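Local coordinates for ADP-dependent L-serine kinase SerK (Thermococcus kodakarensis KOD1, PDB 5X0E), which phosphorylates free L-serine with ADP as the phosphate donor, giving O-phospho-L-serine and AMP in a magnesium-dependent step of cysteine biosynthesis, at residues P28-V33 against D69-W74; V97-W102 against T223-P228. The protein carries 1 engineered substitution. All coordinates share one frame; numbering follows the deposited sequence.

Contact 1: P28-V33 against D69-W74; sequences PHAQLV and DGHHRW. Engineered in segment 28-33: Ala30 (natural residue Glu). With MG (magnesium ion), chain D; AMP (adenosine monophosphate), chain B; SEP (phosphoserine), chain C.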
loop_
_atom_site.group_PDB
_atom_site.type_symbol
_atom_site.label_atom_id
_atom_site.label_comp_id
_atom_site.label_asym_id
_atom_site.label_seq_id
_atom_site.Cartn_x
_atom_site.Cartn_y
_atom_site.Cartn_z
ATOM N N PRO A 28 -11.902 4.102 -3.371
ATOM C CA PRO A 28 -10.628 3.841 -2.700
ATOM C C PRO A 28 -10.845 3.594 -1.205
ATOM O O PRO A 28 -11.815 4.092 -0.637
ATOM C CB PRO A 28 -9.848 5.127 -2.951
ATOM C CG PRO A 28 -10.892 6.179 -2.988
ATOM C CD PRO A 28 -12.078 5.539 -3.657
ATOM N N HIS A 29 -10.040 2.724 -0.614
ATOM C CA HIS A 29 -9.892 2.626 0.840
ATOM C C HIS A 29 -8.578 3.154 1.439
ATOM O O HIS A 29 -8.404 3.100 2.651
ATOM C CB HIS A 29 -10.194 1.184 1.286
ATOM C CG HIS A 29 -9.107 0.187 1.016
ATOM N ND1 HIS A 29 -9.124 -0.643 -0.082
ATOM C CD2 HIS A 29 -8.019 -0.172 1.742
ATOM C CE1 HIS A 29 -8.078 -1.450 -0.041
ATOM N NE2 HIS A 29 -7.384 -1.178 1.050
ATOM N N ALA A 30 -7.692 3.713 0.614
ATOM C CA ALA A 30 -6.345 4.110 1.053
ATOM C C ALA A 30 -5.839 5.331 0.299
ATOM O O ALA A 30 -6.269 5.614 -0.830
ATOM C CB ALA A 30 -5.364 2.954 0.885
ATOM N N GLN A 31 -4.916 6.036 0.937
ATOM C CA GLN A 31 -4.156 7.116 0.321
ATOM C C GLN A 31 -3.076 6.611 -0.650
ATOM O O GLN A 31 -2.821 5.403 -0.746
ATOM C CB GLN A 31 -3.505 7.950 1.420
ATOM C CG GLN A 31 -4.500 8.777 2.216
ATOM C CD GLN A 31 -3.868 9.438 3.411
ATOM O OE1 GLN A 31 -2.996 8.870 4.062
ATOM N NE2 GLN A 31 -4.310 10.643 3.714
ATOM N N LEU A 32 -2.427 7.559 -1.334
ATOM C CA LEU A 32 -1.386 7.288 -2.344
ATOM C C LEU A 32 0.020 7.658 -1.895
ATOM O O LEU A 32 0.192 8.526 -1.056
ATOM C CB LEU A 32 -1.695 8.085 -3.626
ATOM C CG LEU A 32 -3.127 7.964 -4.169
ATOM C CD1 LEU A 32 -3.256 8.702 -5.494
ATOM C CD2 LEU A 32 -3.542 6.506 -4.316
ATOM N N VAL A 33 1.001 6.915 -2.414
ATOM C CA VAL A 33 2.426 7.246 -2.444
ATOM C C VAL A 33 2.770 7.870 -3.806
ATOM O O VAL A 33 2.561 7.244 -4.861
ATOM C CB VAL A 33 3.283 5.964 -2.234
ATOM C CG1 VAL A 33 4.768 6.297 -2.123
ATOM C CG2 VAL A 33 2.806 5.185 -1.009
ATOM N N ASP A 69 -7.055 -3.901 -4.565
ATOM C CA ASP A 69 -5.696 -3.566 -4.944
ATOM C C ASP A 69 -5.731 -2.781 -6.248
ATOM O O ASP A 69 -6.423 -3.188 -7.186
ATOM C CB ASP A 69 -4.903 -4.853 -5.139
ATOM C CG ASP A 69 -3.449 -4.614 -5.534
ATOM O OD1 ASP A 69 -2.846 -3.551 -5.223
ATOM O OD2 ASP A 69 -2.888 -5.508 -6.204
ATOM N N GLY A 70 -4.985 -1.673 -6.318
ATOM C CA GLY A 70 -5.019 -0.810 -7.498
ATOM C C GLY A 70 -5.313 0.675 -7.324
ATOM O O GLY A 70 -5.802 1.305 -8.255
ATOM N N HIS A 71 -4.971 1.257 -6.178
ATOM C CA HIS A 71 -5.235 2.690 -5.936
ATOM C C HIS A 71 -4.500 3.629 -6.882
ATOM O O HIS A 71 -5.048 4.655 -7.292
ATOM C CB HIS A 71 -4.890 3.069 -4.502
ATOM C CG HIS A 71 -5.847 2.505 -3.517
ATOM N ND1 HIS A 71 -5.740 1.220 -3.038
ATOM C CD2 HIS A 71 -6.981 3.009 -2.993
ATOM C CE1 HIS A 71 -6.747 0.967 -2.228
ATOM N NE2 HIS A 71 -7.514 2.036 -2.187
ATOM N N HIS A 72 -3.271 3.256 -7.225
ATOM C CA HIS A 72 -2.410 4.092 -8.032
ATOM C C HIS A 72 -2.734 3.951 -9.489
ATOM O O HIS A 72 -2.680 4.936 -10.226
ATOM C CB HIS A 72 -0.951 3.749 -7.759
ATOM C CG HIS A 72 -0.560 4.035 -6.354
ATOM N ND1 HIS A 72 -0.875 3.197 -5.308
ATOM C CD2 HIS A 72 0.016 5.127 -5.807
ATOM C CE1 HIS A 72 -0.451 3.735 -4.179
ATOM N NE2 HIS A 72 0.085 4.906 -4.459
ATOM N N ARG A 73 -3.040 2.723 -9.909
ATOM C CA ARG A 73 -3.590 2.504 -11.251
ATOM C C ARG A 73 -4.881 3.321 -11.442
ATOM O O ARG A 73 -5.055 4.008 -12.459
ATOM C CB ARG A 73 -3.818 1.008 -11.519
ATOM C CG ARG A 73 -2.549 0.278 -11.943
ATOM C CD ARG A 73 -2.706 -1.220 -11.844
ATOM N NE ARG A 73 -2.702 -1.685 -10.465
ATOM C CZ ARG A 73 -3.042 -2.908 -10.067
ATOM N NH1 ARG A 73 -3.457 -3.823 -10.943
ATOM N NH2 ARG A 73 -2.983 -3.216 -8.769
ATOM N N TRP A 74 -5.758 3.286 -10.438
ATOM C CA TRP A 74 -7.031 4.007 -10.505
ATOM C C TRP A 74 -6.804 5.522 -10.619
ATOM O O TRP A 74 -7.272 6.143 -11.560
ATOM C CB TRP A 74 -7.909 3.637 -9.308
ATOM C CG TRP A 74 -9.115 4.499 -9.085
ATOM C CD1 TRP A 74 -10.307 4.482 -9.785
ATOM C CD2 TRP A 74 -9.270 5.466 -8.047
ATOM N NE1 TRP A 74 -11.178 5.406 -9.246
ATOM C CE2 TRP A 74 -10.569 6.022 -8.179
ATOM C CE3 TRP A 74 -8.431 5.928 -7.015
ATOM C CZ2 TRP A 74 -11.045 7.031 -7.317
ATOM C CZ3 TRP A 74 -8.900 6.925 -6.157
ATOM C CH2 TRP A 74 -10.202 7.463 -6.311
HETATM MG MG MG D . -1.006 -2.598 -5.422
HETATM P P AMP B . -1.486 0.010 -7.360
HETATM O O1P AMP B . -2.132 0.339 -8.696
HETATM O O2P AMP B . -1.867 0.931 -6.219
HETATM O O3P AMP B . -1.568 -1.449 -7.056
HETATM O "O5'" AMP B . 0.078 0.330 -7.580
HETATM C "C5'" AMP B . 0.693 0.386 -8.863
HETATM C "C4'" AMP B . 0.652 -0.970 -9.565
HETATM O "O4'" AMP B . 0.793 -0.759 -10.962
HETATM C "C3'" AMP B . 1.771 -1.931 -9.171
HETATM O "O3'" AMP B . 1.177 -3.179 -8.832
HETATM C "C2'" AMP B . 2.625 -2.066 -10.411
HETATM O "O2'" AMP B . 3.147 -3.384 -10.517
HETATM C "C1'" AMP B . 1.605 -1.797 -11.499
HETATM N N9 AMP B . 2.078 -1.381 -12.848
HETATM C C8 AMP B . 3.248 -0.830 -13.228
HETATM N N7 AMP B . 3.270 -0.611 -14.570
HETATM C C5 AMP B . 2.067 -1.007 -15.037
HETATM C C6 AMP B . 1.398 -1.077 -16.346
HETATM N N6 AMP B . 2.018 -0.633 -17.448
HETATM N N1 AMP B . 0.135 -1.581 -16.389
HETATM C C2 AMP B . -0.516 -2.038 -15.288
HETATM N N3 AMP B . 0.047 -2.012 -14.079
HETATM C C4 AMP B . 1.298 -1.523 -13.903
HETATM N N SEP C . -4.469 -2.606 -1.176
HETATM C CA SEP C . -3.222 -3.000 -1.894
HETATM C CB SEP C . -2.058 -2.110 -1.476
HETATM O OG SEP C . -2.372 -0.763 -1.821
HETATM C C SEP C . -2.948 -4.459 -1.674
HETATM O O SEP C . -1.819 -4.932 -1.848
HETATM O OXT SEP C . -3.862 -5.214 -1.320
HETATM P P SEP C . -2.325 -0.267 -3.360
HETATM O O1P SEP C . -1.369 -1.225 -4.028
HETATM O O2P SEP C . -1.869 1.170 -3.198
HETATM O O3P SEP C . -3.757 -0.376 -3.816
HETATM O O HOH W 1 -0.526 -4.255 -6.798
HETATM O O HOH W 2 0.911 -1.869 -5.865
HETATM O O HOH W 3 0.004 -3.801 -3.872
#
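His71 turns the edge of its imidazole into the face of His29: the ring planes stand 83° apart, a T-shaped pair in which His71 CE1 supplies the edge. With CG anti to its carbonyl carbon (chi1 -71°), the His71 ring is gripped at both nitrogens, between His29 N and phosphoserine O3P. Its NE2 accepts the backbone N-H of His29, which lies in the ring plane, and its ND1 gives a nearly straight bond of 2.7 Å to O3P; together with Ala30 CB over one face, 4.0 Å from the ring centroid, these bonds fix the ring's rotation. Ala30 is engineered, glutamate in the natural protein and inferred to be catalytic there.

His72 repeats the scheme one residue on. Val33 N donates to its NE2 at 3.0 Å, ND1 reaches AMP O2P at 2.6 Å, and Leu32 CD2 sits over the ring centre. On the Pro28 side of His71, Pro28 CG meets Trp74 CH2 at 3.6 Å, while Trp74 NE1 bonds to Leu23 O.

Backbone N-H groups of Gly70 and His71 add two more bonds to O3P, and Arg73 N and NE both hold AMP O1P. Asp69 OD1 binds magnesium at 2.1 Å, beside one phosphate oxygen from each product and three waters. Gly70 and the first turn of helix 71-80, whose N-H groups receive both phosphates, form part of the ParB-type domain's phosphoryl-transfer site, with both products bound.

Contact 2: V97-W102 against T223-P228; sequences VKVYTW and TRHVLP. With SEP (phosphoserine), chain C.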
loop_
_atom_site.group_PDB
_atom_site.type_symbol
_atom_site.label_atom_id
_atom_site.label_comp_id
_atom_site.label_asym_id
_atom_site.label_seq_id
_atom_site.Cartn_x
_atom_site.Cartn_y
_atom_site.Cartn_z
ATOM N N VAL A 97 -9.870 -14.702 0.048
ATOM C CA VAL A 97 -9.270 -13.379 0.142
ATOM C C VAL A 97 -8.703 -13.239 1.559
ATOM O O VAL A 97 -9.453 -13.234 2.522
ATOM C CB VAL A 97 -10.272 -12.260 -0.188
ATOM C CG1 VAL A 97 -9.577 -10.900 -0.143
ATOM C CG2 VAL A 97 -10.892 -12.503 -1.565
ATOM N N LYS A 98 -7.378 -13.197 1.666
ATOM C CA LYS A 98 -6.699 -12.960 2.939
ATOM C C LYS A 98 -6.095 -11.554 2.917
ATOM O O LYS A 98 -5.768 -11.018 1.846
ATOM C CB LYS A 98 -5.612 -14.016 3.175
ATOM C CG LYS A 98 -6.123 -15.428 3.473
ATOM C CD LYS A 98 -6.723 -15.526 4.870
ATOM C CE LYS A 98 -6.969 -16.970 5.301
ATOM N NZ LYS A 98 -8.229 -17.529 4.748
ATOM N N VAL A 99 -5.974 -10.947 4.092
ATOM C CA VAL A 99 -5.415 -9.601 4.190
ATOM C C VAL A 99 -4.316 -9.515 5.261
ATOM O O VAL A 99 -4.469 -10.017 6.372
ATOM C CB VAL A 99 -6.509 -8.537 4.389
ATOM C CG1 VAL A 99 -7.135 -8.618 5.777
ATOM C CG2 VAL A 99 -5.965 -7.139 4.099
ATOM N N TYR A 100 -3.188 -8.941 4.864
ATOM C CA TYR A 100 -2.083 -8.616 5.767
ATOM C C TYR A 100 -1.826 -7.120 5.537
ATOM O O TYR A 100 -2.764 -6.406 5.200
ATOM C CB TYR A 100 -0.879 -9.510 5.460
ATOM C CG TYR A 100 -1.235 -10.969 5.592
ATOM C CD1 TYR A 100 -1.121 -11.632 6.811
ATOM C CD2 TYR A 100 -1.748 -11.668 4.505
ATOM C CE1 TYR A 100 -1.476 -12.970 6.933
ATOM C CE2 TYR A 100 -2.111 -13.004 4.614
ATOM C CZ TYR A 100 -1.979 -13.652 5.822
ATOM O OH TYR A 100 -2.346 -14.980 5.895
ATOM N N THR A 101 -0.584 -6.656 5.667
ATOM C CA THR A 101 -0.262 -5.247 5.473
ATOM C C THR A 101 1.074 -5.096 4.734
ATOM O O THR A 101 1.730 -6.087 4.398
ATOM C CB THR A 101 -0.285 -4.505 6.832
ATOM O OG1 THR A 101 -0.307 -3.090 6.622
ATOM C CG2 THR A 101 0.921 -4.866 7.706
ATOM N N TRP A 102 1.409 -3.850 4.418
ATOM C CA TRP A 102 2.717 -3.481 3.881
ATOM C C TRP A 102 3.376 -2.597 4.913
ATOM O O TRP A 102 2.722 -1.684 5.455
ATOM C CB TRP A 102 2.590 -2.679 2.583
ATOM C CG TRP A 102 2.009 -3.428 1.430
ATOM C CD1 TRP A 102 0.702 -3.463 1.050
ATOM C CD2 TRP A 102 2.720 -4.246 0.494
ATOM N NE1 TRP A 102 0.554 -4.256 -0.050
ATOM C CE2 TRP A 102 1.775 -4.741 -0.427
ATOM C CE3 TRP A 102 4.067 -4.597 0.337
ATOM C CZ2 TRP A 102 2.126 -5.591 -1.489
ATOM C CZ3 TRP A 102 4.423 -5.437 -0.739
ATOM C CH2 TRP A 102 3.446 -5.928 -1.624
ATOM N N THR A 223 -3.534 -2.242 3.433
ATOM C CA THR A 223 -3.911 -3.618 3.156
ATOM C C THR A 223 -2.966 -4.265 2.143
ATOM O O THR A 223 -2.585 -3.640 1.160
ATOM C CB THR A 223 -5.328 -3.710 2.562
ATOM O OG1 THR A 223 -5.390 -2.963 1.344
ATOM C CG2 THR A 223 -6.411 -3.199 3.558
ATOM N N ARG A 224 -2.624 -5.524 2.390
ATOM C CA ARG A 224 -1.939 -6.380 1.438
ATOM C C ARG A 224 -2.822 -7.612 1.296
ATOM O O ARG A 224 -2.765 -8.542 2.111
ATOM C CB ARG A 224 -0.550 -6.777 1.938
ATOM C CG ARG A 224 0.213 -7.706 0.991
ATOM C CD ARG A 224 1.679 -7.785 1.383
ATOM N NE ARG A 224 1.885 -8.533 2.622
ATOM C CZ ARG A 224 1.911 -9.865 2.725
ATOM N NH1 ARG A 224 1.700 -10.638 1.675
ATOM N NH2 ARG A 224 2.132 -10.440 3.911
ATOM N N HIS A 225 -3.645 -7.599 0.266
ATOM C CA HIS A 225 -4.567 -8.673 0.001
ATOM C C HIS A 225 -3.878 -9.777 -0.758
ATOM O O HIS A 225 -3.142 -9.513 -1.694
ATOM C CB HIS A 225 -5.732 -8.161 -0.818
ATOM C CG HIS A 225 -6.625 -7.229 -0.064
ATOM N ND1 HIS A 225 -6.461 -5.864 -0.087
ATOM C CD2 HIS A 225 -7.702 -7.469 0.721
ATOM C CE1 HIS A 225 -7.413 -5.298 0.639
ATOM N NE2 HIS A 225 -8.163 -6.252 1.163
ATOM N N VAL A 226 -4.168 -11.015 -0.387
ATOM C CA VAL A 226 -3.547 -12.149 -1.055
ATOM C C VAL A 226 -4.607 -13.194 -1.376
ATOM O O VAL A 226 -5.462 -13.535 -0.558
ATOM C CB VAL A 226 -2.345 -12.747 -0.277
ATOM C CG1 VAL A 226 -1.185 -11.760 -0.218
ATOM C CG2 VAL A 226 -2.738 -13.185 1.117
ATOM N N LEU A 227 -4.550 -13.651 -2.620
ATOM C CA LEU A 227 -5.474 -14.622 -3.170
ATOM C C LEU A 227 -4.703 -15.929 -3.250
ATOM O O LEU A 227 -3.513 -15.934 -2.970
ATOM C CB LEU A 227 -5.903 -14.170 -4.561
ATOM C CG LEU A 227 -6.331 -12.706 -4.725
ATOM C CD1 LEU A 227 -6.787 -12.451 -6.158
ATOM C CD2 LEU A 227 -7.411 -12.338 -3.725
ATOM N N PRO A 228 -5.353 -17.034 -3.674
ATOM C CA PRO A 228 -4.578 -18.259 -3.902
ATOM C C PRO A 228 -3.641 -18.213 -5.140
ATOM O O PRO A 228 -2.916 -19.164 -5.392
ATOM C CB PRO A 228 -5.659 -19.345 -4.063
ATOM C CG PRO A 228 -6.903 -18.762 -3.463
ATOM C CD PRO A 228 -6.802 -17.292 -3.753
HETATM N N SEP C . -4.469 -2.606 -1.176
HETATM C CA SEP C . -3.222 -3.000 -1.894
HETATM C CB SEP C . -2.058 -2.110 -1.476
HETATM O OG SEP C . -2.372 -0.763 -1.821
HETATM C C SEP C . -2.948 -4.459 -1.674
HETATM O O SEP C . -1.819 -4.932 -1.848
HETATM O OXT SEP C . -3.862 -5.214 -1.320
HETATM P P SEP C . -2.325 -0.267 -3.360
HETATM O O1P SEP C . -1.369 -1.225 -4.028
HETATM O O2P SEP C . -1.869 1.170 -3.198
HETATM O O3P SEP C . -3.757 -0.376 -3.816
HETATM O O HOH W 4 2.172 -8.257 6.341
#
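Thr223 meets Val99 through CB, 3.8 Å from Val99 CG2, while its OG1 accepts a hydrogen bond from the phosphoserine N at 2.7 Å.

Arg224 buries more surface than any other residue here. It forms an antiparallel hydrogen-bonded pair with Tyr100, and its side chain leaves with CG anti to the backbone N (chi1 179°), laying CD over the six-membered ring of Trp102, 3.6 Å from the centroid: a CH-pi contact. A bend at chi3 of 71° then turns the guanidinium back over Tyr100 CB, and NE, with its acceptor near the guanidinium plane, bonds to Thr101 O at 3.0 Å. With an alanine here, Thr101 O would probably lose this donor and the Trp102 indole the chain lying over its face, leaving the indole less firmly held where its NE1 meets the phosphoserine carboxylate O.

His225 and Val99 are an antiparallel non-hydrogen-bonded pair, and Val99 CG2 lies over the imidazole face, 3.9 Å from the centroid. Both His225 N and ND1 donate to phosphoserine OXT, so one residue grips that oxygen twice; Tyr92 OH bonds to NE2.

Val226 makes a hydrogen-bonded pair with Lys98. At Leu227, CD2 packs on Val97 CG2, 4.1 Å away.

The N-to-C directions of strands 98-100 and 224-226 differ by 151°, an antiparallel ladder. Strand 224-226 pairs with the start of strand 98-107, which also pairs with strands 175-179 and 196-199; helix 205-213 lies against Val99 and Thr223, on the His225 face.

Contacts 1 and 2 grip different ends of one phosphoserine: Gly70 and His71 hold its phosphate, with Asp69 reaching it through magnesium, while His72 and Arg73 hold that of AMP; Trp102, Thr223 and His225 take the phosphoserine amino and carboxylate groups. Contact 1 lies deeper, its centre about 7 Å from the chain's, against about 11 Å for contact 2, whose Lys98 and Tyr100 are exposed. Contact 1 sets a loop against a helix start, linked by backbone-to-imidazole bonds, with metal coordination; contact 2 is a strand pair on a backbone ladder. They share no strand or helix, yet meet: His29 NE2 and Thr223 OG1, 2.7 Å apart, are probably hydrogen-bonded, and His29 CE1 packs against His225 CE1.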